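Local coordinates for protein cGAS/DncV-like nucleotidyltransferase in E. coli homolog (Elizabethkingia meningoseptica ATCC 13253 = NBRC 12535, PDB 6E0O) that synthesises cyclic dinucleotide second messengers, probably from ATP or GTP with magnesium, as the signal-producing enzyme of a CBASS antiphage defence system, at residues 43-48 against 63-68. Sequence-based numbering, arbitrary orientation.
Sequences TIFLQG and DIVMRY. With MG (magnesium ion), chain D; nucleotides of chain B.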
loop_
_atom_site.group_PDB
_atom_site.type_symbol
_atom_site.label_atom_id
_atom_site.label_comp_id
_atom_site.label_asym_id
_atom_site.label_seq_id
_atom_site.Cartn_x
_atom_site.Cartn_y
_atom_site.Cartn_z
ATOM N N THR A 43 -14.938 12.700 1.575
ATOM C CA THR A 43 -15.096 11.353 1.042
ATOM C C THR A 43 -14.206 10.444 1.880
ATOM O O THR A 43 -13.029 10.750 2.086
ATOM C CB THR A 43 -14.636 11.286 -0.416
ATOM O OG1 THR A 43 -15.463 12.115 -1.236
ATOM C CG2 THR A 43 -14.702 9.863 -0.958
ATOM N N ILE A 44 -14.762 9.342 2.369
ATOM C CA ILE A 44 -14.004 8.345 3.116
ATOM C C ILE A 44 -13.860 7.114 2.232
ATOM O O ILE A 44 -14.840 6.649 1.644
ATOM C CB ILE A 44 -14.667 8.026 4.471
ATOM C CG1 ILE A 44 -14.590 9.261 5.387
ATOM C CG2 ILE A 44 -13.999 6.827 5.112
ATOM C CD1 ILE A 44 -15.423 9.163 6.663
ATOM N N PHE A 45 -12.634 6.611 2.118
ATOM C CA PHE A 45 -12.348 5.450 1.288
ATOM C C PHE A 45 -11.105 4.771 1.832
ATOM O O PHE A 45 -10.426 5.300 2.709
ATOM C CB PHE A 45 -12.221 5.828 -0.186
ATOM C CG PHE A 45 -11.023 6.673 -0.522
ATOM C CD1 PHE A 45 -11.081 8.061 -0.471
ATOM C CD2 PHE A 45 -9.846 6.075 -0.940
ATOM C CE1 PHE A 45 -9.974 8.837 -0.822
ATOM C CE2 PHE A 45 -8.742 6.832 -1.289
ATOM C CZ PHE A 45 -8.802 8.213 -1.231
ATOM N N LEU A 46 -10.819 3.579 1.318
ATOM C CA LEU A 46 -9.662 2.830 1.773
ATOM C C LEU A 46 -8.517 2.936 0.775
ATOM O O LEU A 46 -8.717 3.037 -0.438
ATOM C CB LEU A 46 -10.001 1.349 1.962
ATOM C CG LEU A 46 -11.138 1.029 2.926
ATOM C CD1 LEU A 46 -11.250 -0.496 3.105
ATOM C CD2 LEU A 46 -10.957 1.738 4.267
ATOM N N GLN A 47 -7.302 2.857 1.301
ATOM C CA GLN A 47 -6.140 2.616 0.462
ATOM C C GLN A 47 -5.286 1.541 1.123
ATOM O O GLN A 47 -5.684 0.949 2.132
ATOM C CB GLN A 47 -5.359 3.903 0.258
ATOM C CG GLN A 47 -4.668 4.373 1.494
ATOM C CD GLN A 47 -3.856 5.614 1.272
ATOM O OE1 GLN A 47 -3.977 6.282 0.248
ATOM N NE2 GLN A 47 -3.015 5.937 2.240
ATOM N N GLY A 48 -4.119 1.280 0.563
ATOM C CA GLY A 48 -3.234 0.327 1.173
ATOM C C GLY A 48 -3.738 -1.101 1.076
ATOM O O GLY A 48 -4.553 -1.461 0.222
ATOM N N ASP A 63 -5.880 1.374 6.460
ATOM C CA ASP A 63 -5.638 2.764 6.080
ATOM C C ASP A 63 -6.931 3.376 5.556
ATOM O O ASP A 63 -7.389 3.041 4.458
ATOM C CB ASP A 63 -4.535 2.802 5.032
ATOM C CG ASP A 63 -3.287 2.125 5.519
ATOM O OD1 ASP A 63 -2.777 2.570 6.566
ATOM O OD2 ASP A 63 -2.857 1.121 4.904
ATOM N N ILE A 64 -7.515 4.262 6.360
ATOM C CA ILE A 64 -8.771 4.927 6.041
ATOM C C ILE A 64 -8.453 6.355 5.628
ATOM O O ILE A 64 -7.964 7.150 6.444
ATOM C CB ILE A 64 -9.729 4.917 7.242
ATOM C CG1 ILE A 64 -9.986 3.485 7.711
ATOM C CG2 ILE A 64 -11.019 5.646 6.913
ATOM C CD1 ILE A 64 -10.808 3.409 8.987
ATOM N N VAL A 65 -8.748 6.688 4.377
ATOM C CA VAL A 65 -8.487 8.019 3.849
ATOM C C VAL A 65 -9.715 8.889 4.078
ATOM O O VAL A 65 -10.846 8.472 3.804
ATOM C CB VAL A 65 -8.136 7.956 2.355
ATOM C CG1 VAL A 65 -7.811 9.355 1.854
ATOM C CG2 VAL A 65 -6.981 7.004 2.089
ATOM N N MET A 66 -9.496 10.097 4.592
ATOM C CA MET A 66 -10.565 11.078 4.755
ATOM C C MET A 66 -10.207 12.286 3.899
ATOM O O MET A 66 -9.407 13.131 4.308
ATOM C CB MET A 66 -10.762 11.478 6.208
ATOM C CG MET A 66 -12.010 12.324 6.394
ATOM S SD MET A 66 -12.096 13.274 7.908
ATOM C CE MET A 66 -11.016 14.630 7.487
ATOM N N ARG A 67 -10.801 12.366 2.714
ATOM C CA ARG A 67 -10.486 13.408 1.745
ATOM C C ARG A 67 -11.463 14.566 1.927
ATOM O O ARG A 67 -12.655 14.445 1.615
ATOM C CB ARG A 67 -10.582 12.839 0.332
ATOM C CG ARG A 67 -10.146 13.804 -0.762
ATOM C CD ARG A 67 -10.368 13.209 -2.146
ATOM N NE ARG A 67 -11.788 13.014 -2.432
ATOM C CZ ARG A 67 -12.245 12.277 -3.432
ATOM N NH1 ARG A 67 -11.390 11.666 -4.241
ATOM N NH2 ARG A 67 -13.547 12.133 -3.614
ATOM N N TYR A 68 -10.966 15.685 2.448
ATOM C CA TYR A 68 -11.777 16.880 2.605
ATOM C C TYR A 68 -11.854 17.519 1.230
ATOM O O TYR A 68 -10.837 17.954 0.681
ATOM C CB TYR A 68 -11.165 17.829 3.631
ATOM C CG TYR A 68 -12.125 18.945 3.953
ATOM C CD1 TYR A 68 -12.217 20.063 3.138
ATOM C CD2 TYR A 68 -12.977 18.856 5.042
ATOM C CE1 TYR A 68 -13.111 21.076 3.417
ATOM C CE2 TYR A 68 -13.877 19.854 5.326
ATOM C CZ TYR A 68 -13.942 20.962 4.512
ATOM O OH TYR A 68 -14.845 21.952 4.819
HETATM MG MG MG D . -1.244 -0.190 5.298
ATOM P P A B 2 4.402 4.938 6.270
ATOM O OP1 A B 2 4.793 6.234 5.656
ATOM O OP2 A B 2 4.967 4.563 7.595
ATOM O "O5'" A B 2 2.813 4.926 6.402
ATOM C "C5'" A B 2 2.153 5.612 7.463
ATOM C "C4'" A B 2 0.726 5.950 7.104
ATOM O "O4'" A B 2 0.736 6.975 6.076
ATOM C "C3'" A B 2 -0.094 4.790 6.547
ATOM O "O3'" A B 2 -1.454 4.901 6.964
ATOM C "C2'" A B 2 0.010 4.987 5.040
ATOM O "O2'" A B 2 -1.069 4.453 4.298
ATOM C "C1'" A B 2 0.076 6.507 4.916
ATOM N N9 A B 2 0.848 6.947 3.754
ATOM C C8 A B 2 2.216 6.916 3.609
ATOM N N7 A B 2 2.638 7.366 2.455
ATOM C C5 A B 2 1.469 7.706 1.787
ATOM C C6 A B 2 1.227 8.236 0.505
ATOM N N6 A B 2 2.175 8.544 -0.383
ATOM N N1 A B 2 -0.055 8.458 0.179
ATOM C C2 A B 2 -1.027 8.160 1.038
ATOM N N3 A B 2 -0.929 7.659 2.269
ATOM C C4 A B 2 0.360 7.454 2.581
HETATM O O HOH W 1 -5.309 -0.711 4.285
HETATM O O HOH W 2 -1.375 0.437 7.225
HETATM O O HOH W 3 -2.846 -1.519 5.610
#
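Phe45 lays one ring face over Val65. Val65 CB sits above the ring centre, 3.7 Å from the Phe45 centroid, and CG1 reaches Phe45 CZ. Phe45 CG lies between the backbone N and the carbonyl carbon (chi1 68°), which swings the ring onto its neighbour. The other Val65 methyl, CG2, packs 3.5 Å from Gln47 CD, and Ile157 of strand 152-160 covers this same group. The strands pair antiparallel here, with a 2.7 Å hydrogen bond from Val65 N to Phe45 O. On the reverse face, Ile44 CG2 meets Ile64 CG2 at 3.7 Å, and helix 21-38 touches Ile44, Leu46 and Met66. Strand 63-68 also pairs with strand 135-147, and the sheet forms the nucleotidyltransferase core of a CD-NTase. At the buried active-site end, a water links Gln47 O to Asp63 N and OD2. Asp63 OD2 binds the magnesium ion at 2.1 Å, near Asp136, while OD1 lies 2.7 Å from O3' of nucleotide A2 of chain B. Gln47, extended beyond CG, brings NE2 to 2.7 Å from N3 of that adenine. The looser end is partly exposed, with Arg67 beside Thr43. Asp69 OD2 holds both, Arg67 NE by a salt bridge and Thr43 OG1 by a hydrogen bond.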